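Local coordinates for hypothetical protein (Streptococcus pneumoniae, PDB 2HIY) that is of unknown function but belongs to a conserved bacterial family, DUF1697, and folds around two four-stranded antiparallel sheets, at residues L80-E83 with D84-E88; L106-T109 with E110-V114; L131-K135 with L136-W140; F174-I177 with G178-K182. All coordinates share one frame; numbering follows the deposited sequence.

Contact 1 of 4, residues L80-E83 with D84-E88; sequences LSLE and DFEAE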
# COMPACT_ATOMS: atom_id res chain seq x y z
N LEU D 80 -14.47 -21.79 21.78
CA LEU D 80 -15.86 -21.83 22.21
C LEU D 80 -16.57 -23.01 21.59
O LEU D 80 -16.21 -23.44 20.49
CB LEU D 80 -16.57 -20.53 21.84
CG LEU D 80 -16.49 -20.14 20.37
CD1 LEU D 80 -17.86 -20.29 19.73
CD2 LEU D 80 -16.09 -18.68 20.33
N SER D 81 -17.61 -23.49 22.25
CA SER D 81 -18.33 -24.66 21.77
C SER D 81 -19.57 -24.28 20.98
O SER D 81 -20.08 -23.16 21.05
CB SER D 81 -18.75 -25.52 22.96
OG SER D 81 -19.69 -24.80 23.74
N LEU D 82 -20.13 -25.27 20.27
CA LEU D 82 -21.43 -25.09 19.63
C LEU D 82 -22.48 -24.67 20.66
O LEU D 82 -23.27 -23.76 20.40
CB LEU D 82 -21.86 -26.38 18.92
CG LEU D 82 -23.30 -26.43 18.37
CD1 LEU D 82 -23.54 -25.41 17.26
CD2 LEU D 82 -23.69 -27.86 17.91
N GLU D 83 -22.51 -25.33 21.83
CA GLU D 83 -23.46 -24.97 22.89
C GLU D 83 -23.32 -23.49 23.25
O GLU D 83 -24.33 -22.77 23.37
CB GLU D 83 -23.24 -25.84 24.13
CG GLU D 83 -24.15 -25.51 25.31
CD GLU D 83 -24.12 -26.56 26.42
OE1 GLU D 83 -23.38 -27.56 26.30
OE2 GLU D 83 -24.88 -26.40 27.40
N ASP D 84 -22.07 -23.03 23.42
CA ASP D 84 -21.80 -21.64 23.78
C ASP D 84 -22.38 -20.71 22.73
O ASP D 84 -22.99 -19.69 23.05
CB ASP D 84 -20.29 -21.35 23.81
CG ASP D 84 -19.53 -21.99 24.97
OD1 ASP D 84 -20.14 -22.33 26.02
OD2 ASP D 84 -18.27 -22.11 24.83
N PHE D 85 -22.16 -21.05 21.47
CA PHE D 85 -22.58 -20.21 20.36
C PHE D 85 -24.10 -20.17 20.25
O PHE D 85 -24.68 -19.09 20.02
CB PHE D 85 -21.94 -20.67 19.04
CG PHE D 85 -21.89 -19.59 18.01
CD1 PHE D 85 -20.87 -18.65 18.04
CD2 PHE D 85 -22.89 -19.45 17.06
CE1 PHE D 85 -20.82 -17.60 17.10
CE2 PHE D 85 -22.84 -18.39 16.12
CZ PHE D 85 -21.81 -17.50 16.15
N GLU D 86 -24.74 -21.31 20.44
CA GLU D 86 -26.19 -21.36 20.36
C GLU D 86 -26.81 -20.53 21.48
O GLU D 86 -27.85 -19.87 21.29
CB GLU D 86 -26.67 -22.80 20.41
CG GLU D 86 -26.35 -23.57 19.15
CD GLU D 86 -26.90 -24.98 19.13
OE1 GLU D 86 -27.00 -25.63 20.20
OE2 GLU D 86 -27.20 -25.45 18.01
N ALA D 87 -26.19 -20.54 22.66
CA ALA D 87 -26.64 -19.70 23.76
C ALA D 87 -26.52 -18.21 23.38
O ALA D 87 -27.44 -17.41 23.68
CB ALA D 87 -25.87 -20.00 25.03
N GLU D 88 -25.43 -17.83 22.72
CA GLU D 88 -25.27 -16.44 22.26
C GLU D 88 -26.34 -16.03 21.24
O GLU D 88 -26.80 -14.89 21.25
CB GLU D 88 -23.86 -16.21 21.70
CG GLU D 88 -23.49 -14.71 21.55
CD GLU D 88 -23.07 -14.07 22.87
OE1 GLU D 88 -21.86 -13.79 23.02
OE2 GLU D 88 -23.92 -13.86 23.77

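Contact 2 of 4, residues L106-T109 with E110-V114; sequences LFYT and EGLDV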
# COMPACT_ATOMS: atom_id res chain seq x y z
N LEU D 106 -16.45 -8.86 18.74
CA LEU D 106 -15.13 -8.93 19.37
C LEU D 106 -15.14 -10.14 20.31
O LEU D 106 -15.65 -10.04 21.42
CB LEU D 106 -14.84 -7.64 20.16
CG LEU D 106 -14.60 -6.36 19.34
CD1 LEU D 106 -15.87 -5.93 18.60
CD2 LEU D 106 -14.21 -5.23 20.28
N PHE D 107 -14.60 -11.27 19.84
CA PHE D 107 -14.64 -12.49 20.65
C PHE D 107 -13.61 -12.41 21.77
O PHE D 107 -12.43 -12.10 21.54
CB PHE D 107 -14.28 -13.71 19.82
CG PHE D 107 -15.37 -14.20 18.91
CD1 PHE D 107 -16.33 -15.12 19.37
CD2 PHE D 107 -15.42 -13.83 17.54
CE1 PHE D 107 -17.34 -15.62 18.50
CE2 PHE D 107 -16.41 -14.34 16.68
CZ PHE D 107 -17.36 -15.22 17.17
N TYR D 108 -14.05 -12.71 22.99
CA TYR D 108 -13.12 -12.83 24.09
C TYR D 108 -12.17 -14.00 23.86
O TYR D 108 -12.49 -14.94 23.15
CB TYR D 108 -13.89 -13.02 25.39
CG TYR D 108 -14.83 -11.87 25.75
CD1 TYR D 108 -14.47 -10.53 25.52
CD2 TYR D 108 -16.05 -12.13 26.39
CE1 TYR D 108 -15.35 -9.47 25.89
CE2 TYR D 108 -16.91 -11.10 26.76
CZ TYR D 108 -16.54 -9.79 26.53
OH TYR D 108 -17.41 -8.78 26.94
N THR D 109 -11.00 -13.96 24.46
CA THR D 109 -10.02 -15.04 24.37
C THR D 109 -9.83 -15.72 25.72
O THR D 109 -10.21 -15.21 26.76
CB THR D 109 -8.67 -14.49 23.92
OG1 THR D 109 -8.26 -13.46 24.82
CG2 THR D 109 -8.73 -13.95 22.48
N GLU D 110 -9.21 -16.89 25.68
CA GLU D 110 -8.97 -17.64 26.90
C GLU D 110 -8.05 -16.87 27.84
O GLU D 110 -7.01 -16.35 27.42
CB GLU D 110 -8.35 -19.00 26.53
CG GLU D 110 -9.39 -19.92 25.93
CD GLU D 110 -10.52 -20.22 26.90
OE1 GLU D 110 -10.24 -20.56 28.07
OE2 GLU D 110 -11.71 -20.07 26.51
N GLY D 111 -8.47 -16.74 29.09
CA GLY D 111 -7.64 -16.06 30.07
C GLY D 111 -7.89 -14.57 30.17
O GLY D 111 -7.33 -13.90 31.04
N LEU D 112 -8.74 -14.03 29.30
CA LEU D 112 -8.98 -12.60 29.30
C LEU D 112 -9.75 -12.15 30.55
O LEU D 112 -10.73 -12.78 30.95
CB LEU D 112 -9.77 -12.24 28.04
CG LEU D 112 -10.09 -10.77 27.81
CD1 LEU D 112 -8.83 -9.93 27.61
CD2 LEU D 112 -10.97 -10.71 26.61
N ASP D 113 -9.35 -11.02 31.13
CA ASP D 113 -10.11 -10.43 32.22
C ASP D 113 -11.27 -9.63 31.60
O ASP D 113 -11.14 -8.46 31.30
CB ASP D 113 -9.19 -9.54 33.08
CG ASP D 113 -9.91 -8.90 34.27
OD1 ASP D 113 -11.14 -9.07 34.41
OD2 ASP D 113 -9.26 -8.15 35.04
N VAL D 114 -12.41 -10.29 31.44
CA VAL D 114 -13.55 -9.66 30.79
C VAL D 114 -14.03 -8.41 31.52
O VAL D 114 -14.42 -7.43 30.90
CB VAL D 114 -14.69 -10.67 30.57
CG1 VAL D 114 -15.97 -9.99 30.08
CG2 VAL D 114 -14.23 -11.76 29.58
O HOH W 1 -6.33 -13.33 26.88

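Contact 3 of 4, residues L131-K135 with L136-W140; sequences LYFGK and LGIFW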
# COMPACT_ATOMS: atom_id res chain seq x y z
N LEU D 131 -23.11 -0.77 21.07
CA LEU D 131 -22.45 -2.03 21.42
C LEU D 131 -23.21 -2.73 22.53
O LEU D 131 -23.91 -2.06 23.32
CB LEU D 131 -20.95 -1.84 21.76
CG LEU D 131 -20.63 -0.98 22.99
CD1 LEU D 131 -20.53 -1.84 24.27
CD2 LEU D 131 -19.29 -0.31 22.81
N TYR D 132 -23.04 -4.03 22.62
CA TYR D 132 -23.71 -4.82 23.64
C TYR D 132 -22.74 -5.89 24.12
O TYR D 132 -22.14 -6.58 23.30
CB TYR D 132 -24.99 -5.44 23.08
CG TYR D 132 -25.78 -6.22 24.10
CD1 TYR D 132 -26.72 -5.57 24.88
CD2 TYR D 132 -25.57 -7.58 24.31
CE1 TYR D 132 -27.45 -6.25 25.83
CE2 TYR D 132 -26.28 -8.27 25.29
CZ TYR D 132 -27.21 -7.58 26.04
OH TYR D 132 -27.95 -8.25 27.00
N PHE D 133 -22.61 -6.06 25.43
CA PHE D 133 -21.71 -7.06 25.98
C PHE D 133 -22.41 -8.40 26.05
O PHE D 133 -23.31 -8.58 26.88
CB PHE D 133 -21.28 -6.62 27.40
CG PHE D 133 -20.42 -5.39 27.40
CD1 PHE D 133 -19.09 -5.43 27.01
CD2 PHE D 133 -20.96 -4.18 27.81
CE1 PHE D 133 -18.34 -4.26 26.99
CE2 PHE D 133 -20.18 -3.02 27.80
CZ PHE D 133 -18.86 -3.07 27.38
N GLY D 134 -22.04 -9.33 25.16
CA GLY D 134 -22.62 -10.67 25.15
C GLY D 134 -21.82 -11.61 26.04
O GLY D 134 -20.92 -11.19 26.77
N LYS D 135 -22.11 -12.89 25.95
CA LYS D 135 -21.39 -13.84 26.79
C LYS D 135 -20.00 -14.14 26.24
O LYS D 135 -19.02 -14.22 26.99
CB LYS D 135 -22.18 -15.14 26.89
CG LYS D 135 -21.49 -16.24 27.66
CD LYS D 135 -21.29 -15.93 29.13
CE LYS D 135 -20.72 -17.15 29.85
NZ LYS D 135 -20.00 -16.71 31.07
N LEU D 136 -19.92 -14.26 24.92
CA LEU D 136 -18.68 -14.67 24.27
C LEU D 136 -17.86 -13.50 23.76
O LEU D 136 -16.76 -13.68 23.28
CB LEU D 136 -18.97 -15.56 23.08
CG LEU D 136 -19.60 -16.92 23.43
CD1 LEU D 136 -20.07 -17.64 22.15
CD2 LEU D 136 -18.58 -17.76 24.20
N GLY D 137 -18.42 -12.30 23.83
CA GLY D 137 -17.72 -11.16 23.29
C GLY D 137 -18.67 -9.99 23.17
O GLY D 137 -19.76 -9.99 23.72
N ILE D 138 -18.22 -9.01 22.39
CA ILE D 138 -18.93 -7.72 22.28
C ILE D 138 -19.50 -7.57 20.88
O ILE D 138 -18.76 -7.68 19.90
CB ILE D 138 -17.97 -6.53 22.54
CG1 ILE D 138 -17.25 -6.73 23.87
CG2 ILE D 138 -18.75 -5.20 22.54
CD1 ILE D 138 -16.17 -5.69 24.15
N PHE D 139 -20.82 -7.38 20.76
CA PHE D 139 -21.41 -6.95 19.50
C PHE D 139 -21.18 -5.46 19.34
O PHE D 139 -21.48 -4.70 20.26
CB PHE D 139 -22.93 -7.16 19.53
CG PHE D 139 -23.40 -8.57 19.83
CD1 PHE D 139 -23.63 -9.46 18.79
CD2 PHE D 139 -23.67 -8.99 21.15
CE1 PHE D 139 -24.10 -10.75 19.04
CE2 PHE D 139 -24.13 -10.27 21.41
CZ PHE D 139 -24.36 -11.15 20.34
N TRP D 140 -20.72 -5.00 18.18
CA TRP D 140 -20.43 -3.57 18.03
C TRP D 140 -20.77 -3.13 16.64
O TRP D 140 -20.15 -3.56 15.64
CB TRP D 140 -18.97 -3.32 18.37
CG TRP D 140 -18.59 -1.93 18.71
CD1 TRP D 140 -19.13 -0.73 18.28
CD2 TRP D 140 -17.52 -1.57 19.60
NE1 TRP D 140 -18.47 0.35 18.85
CE2 TRP D 140 -17.47 -0.15 19.66
CE3 TRP D 140 -16.60 -2.32 20.35
CZ2 TRP D 140 -16.53 0.53 20.46
CZ3 TRP D 140 -15.66 -1.64 21.14
CH2 TRP D 140 -15.64 -0.23 21.18

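Contact 4 of 4, residues F174-I177 with G178-K182; sequences FDKI and GQMLK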
# COMPACT_ATOMS: atom_id res chain seq x y z
N PHE D 174 -19.06 -14.09 11.78
CA PHE D 174 -19.73 -14.57 12.99
C PHE D 174 -20.80 -15.61 12.57
O PHE D 174 -20.86 -16.70 13.14
CB PHE D 174 -20.34 -13.36 13.70
CG PHE D 174 -21.17 -13.67 14.91
CD1 PHE D 174 -20.61 -13.61 16.18
CD2 PHE D 174 -22.53 -13.93 14.78
CE1 PHE D 174 -21.40 -13.83 17.30
CE2 PHE D 174 -23.30 -14.16 15.89
CZ PHE D 174 -22.74 -14.11 17.15
N ASP D 175 -21.64 -15.27 11.60
CA ASP D 175 -22.65 -16.22 11.12
C ASP D 175 -22.00 -17.51 10.63
O ASP D 175 -22.42 -18.61 11.01
CB ASP D 175 -23.51 -15.61 10.02
CG ASP D 175 -24.47 -14.56 10.55
OD1 ASP D 175 -24.75 -14.58 11.76
OD2 ASP D 175 -24.95 -13.75 9.74
N LYS D 176 -20.97 -17.36 9.80
CA LYS D 176 -20.29 -18.54 9.23
C LYS D 176 -19.72 -19.44 10.33
O LYS D 176 -19.79 -20.67 10.22
CB LYS D 176 -19.20 -18.12 8.25
CG LYS D 176 -18.44 -19.31 7.63
CD LYS D 176 -19.38 -20.16 6.79
CE LYS D 176 -18.64 -21.32 6.14
NZ LYS D 176 -19.56 -22.24 5.42
N ILE D 177 -19.14 -18.86 11.37
CA ILE D 177 -18.68 -19.61 12.54
C ILE D 177 -19.82 -20.46 13.11
O ILE D 177 -19.64 -21.64 13.37
CB ILE D 177 -18.02 -18.69 13.61
CG1 ILE D 177 -16.66 -18.20 13.09
CG2 ILE D 177 -17.87 -19.39 14.98
CD1 ILE D 177 -16.16 -16.90 13.73
N GLY D 178 -21.00 -19.89 13.27
CA GLY D 178 -22.11 -20.65 13.79
C GLY D 178 -22.49 -21.78 12.83
O GLY D 178 -22.79 -22.88 13.27
N GLN D 179 -22.45 -21.52 11.53
CA GLN D 179 -22.81 -22.54 10.54
C GLN D 179 -21.79 -23.67 10.56
O GLN D 179 -22.14 -24.86 10.48
CB GLN D 179 -22.89 -21.90 9.16
CG GLN D 179 -24.13 -21.03 8.99
CD GLN D 179 -24.05 -20.05 7.82
OE1 GLN D 179 -23.19 -20.18 6.94
NE2 GLN D 179 -24.96 -19.08 7.81
N MSE D 180 -20.51 -23.32 10.68
CA MSE D 180 -19.45 -24.34 10.70
C MSE D 180 -19.51 -25.19 11.97
O MSE D 180 -19.12 -26.37 11.93
CB MSE D 180 -18.07 -23.71 10.54
CG MSE D 180 -17.78 -23.10 9.17
SE MSE D 180 -17.48 -24.43 7.81
CE MSE D 180 -15.66 -24.90 8.32
N LEU D 181 -19.96 -24.61 13.08
CA LEU D 181 -20.13 -25.33 14.34
C LEU D 181 -21.29 -26.32 14.32
O LEU D 181 -21.24 -27.34 14.99
CB LEU D 181 -20.34 -24.34 15.50
CG LEU D 181 -19.10 -23.67 16.08
CD1 LEU D 181 -19.51 -22.56 17.02
CD2 LEU D 181 -18.25 -24.70 16.83
N LYS D 182 -22.32 -25.96 13.56
CA LYS D 182 -23.59 -26.70 13.50
C LYS D 182 -23.57 -27.90 12.57
O LYS D 182 -24.33 -28.85 12.77
CB LYS D 182 -24.71 -25.76 13.06
CG LYS D 182 -25.32 -24.94 14.16
CD LYS D 182 -26.73 -24.46 13.75
CE LYS D 182 -27.25 -23.32 14.64
NZ LYS D 182 -27.16 -23.60 16.10

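Contact 1 of 4, residues L80-E83 with D84-E88
Ser81 and Asp84 trade hydrogen bonds in a capping box, a classic way to start a helix. Followed outward, the Asp84 side chain shows how it works. CB lies 3.3 Å from Ser81 O; CG leaves anti to the carbonyl carbon (chi1 -71°), which turns the carboxylate back toward the preceding strand and sets CG 3.1 Å from Ser81 OG, with OD1 farther off. OD2 accepts from Ser81 N at 3.0 Å. That bond is nearly straight at its hydrogen (174°), yet the donor stands above the carboxylate plane. In return Ser81 OG accepts from Asp84 N, also at 3.0 Å. The carboxylate near this helix start is probably favoured by the helix dipole.

Beyond the box, Phe85 N bonds to Ser81 O, and Leu80 CD1 meets Phe85 CD1 at 3.8 Å, an apolar contact bridging strand and helix. Leu82 CD1 lies against the chain of Glu86, one turn on, whose OE2 makes a salt bridge with Lys182. The junction joins strand 78-81, an edge strand of its sheet within this chain, beside strand 5-10, to helix 82-89, and helix 171-182 packs on Leu80, Leu82 and Phe85 through Leu181.

Contact 2 of 4, residues L106-T109 with E110-V114
Tyr108 and Val114 make the dense half of this contact, a worked example of a chain that reverses beyond a strand and packs back on an aromatic ring near the strand's end. Val114 lays both methyls on the same face of the ring. CG2 sits 3.9 Å from the centroid of the Tyr108 ring and 17° off its normal, a CH-pi contact. CG1, which chi1 of 171° sets anti to the backbone N, reaches farther along, 3.6 Å from Tyr108 CZ and close to the hydroxyl oxygen as well. Leu112 adds a third methyl: its CD2 touches Tyr108 CD1 at 3.7 Å, and the two side chains cross at about a right angle.

Toward Thr109 the packing gives way to polar bonds and water. Leu112 N donates to Thr109 O at 3.2 Å, approaching from above the carbonyl plane. A water donates to Thr109 OG1 at 2.8 Å and to Glu110 O at 3.1 Å, so it spans the bend, while the same OG1 is hydrogen-bonded to His165 O. Thr109 N, by contrast, is buried without a polar partner. Glu110 turns its carboxylate elsewhere, to a salt bridge with Lys56, and exposed Gly111 occupies the tip.

Residues Thr109 to Leu112 form a type II beta turn, with Gly111 at the third position and a positive phi of 90°, as is classic for that turn; it links strand 102-108 to helix 114-122, where Asp113 is the N-cap residue.

Contact 3 of 4, residues L131-K135 with L136-W140
Leu131 and Trp140 face each other in a non-hydrogen-bonded pair of an antiparallel hairpin, and their fit is that of a knob on a plate. Leu131 CD2 stands over the centre of the indole's six-membered ring, 3.7 Å from its centroid and 13° off the normal, a CH-pi contact. A chi1 of 64° sets Leu131 CG between the backbone N and the carbonyl carbon, which brings CD2 over the indole and CD1 over one face of the Phe133 ring. The leucine's CB lies 4.1 Å from Ile138 CG2. Phe133 in turn leans along Ile138, its CE1 3.8 Å from Ile138 CD1, so this side of the hairpin is a largely apolar relief, covered by Ile118 and Val121 of helix 114-122.

On the other side Tyr132 and Phe139 lie side by side, Phe139 CD2 coming to the edge of the tyrosine ring, 3.9 Å from Tyr132 CD2. The phenylalanine ring also reaches over to Gly134, which has no side chain.

Between the faces, Tyr132 and Phe139 exchange backbone hydrogen bonds, and Gly134 N reaches Gly137 O at 2.8 Å to close the loop. At the bend, the modelled conformer of Glu88 accepts from Lys135 N and Leu136 N through its two carboxylate oxygens. Chemically, then, a bonded backbone separates an apolar face from an aromatic one, and in that conformer the two N-H donors would favour a charged carboxylate.

Contact 4 of 4, residues F174-I177 with G178-K182
Lys176 and Met180, a selenomethionine here, sit one turn apart on an alpha-helix, the C-terminal helix 171-182, and illustrate i to i+4 packing of long side chains. Their side chains come closest where Lys176 CE meets Met180 CG, at 3.6 Å, with SE next to the same methylene at 3.7 Å. The lysine gets there by leaving anti to its own N and then bending at chi2 (63°), which carries its aliphatic chain along the helix toward Met180. Gln179 crosses that chain at about a right angle, its OE1 3.8 Å from Lys176 CD. On a neighbouring flank, toward the core, Ile177 and Leu181 run side by side.

The next shell is the main chain. Met180 N donates to Lys176 O at 2.8 Å, and Gln179 N donates to Asp175 O; Gly178 N and Leu181 N bond back to Phe174 and Ile177 in the same rhythm. These bonds fix the spacing that lines up the side chains, though Lys182 N makes only weak bonds, to Gly178 O and Gln179 O.

Farther out, strands 5-10 and 47-52 receive the buried side: Ile177 and Leu181 touch Ala8 and Phe49, and Met180 also reaches Phe49. Phe174 packs among the rings of Phe85, Phe105 and Trp96. Where helix 82-89 passes, Gly178 has no side chain, and Phe85 CE2 comes within 3.3 Å of Gly178 CA.

From the N terminus, contact 1 comes first, at the passage from strand 78-81 into helix 82-89. Contact 2 closes the turn after strand 102-108, contact 3 closes the hairpin of strands 129-133 and 137-142, and contact 4 lies within the last helix. The four follow in series; none nests within or crosses another. In space they touch: contacts 2 and 3 share a sheet, through backbone bonds between strands 102-108 and 137-142, and Glu88 of contact 1 reaches the bend of contact 3. Helix 171-182 of contact 4 packs on strands 5-10 and 47-52 of one sheet, while its Phe174 reaches Phe105 and Phe107 of strand 102-108 in the other.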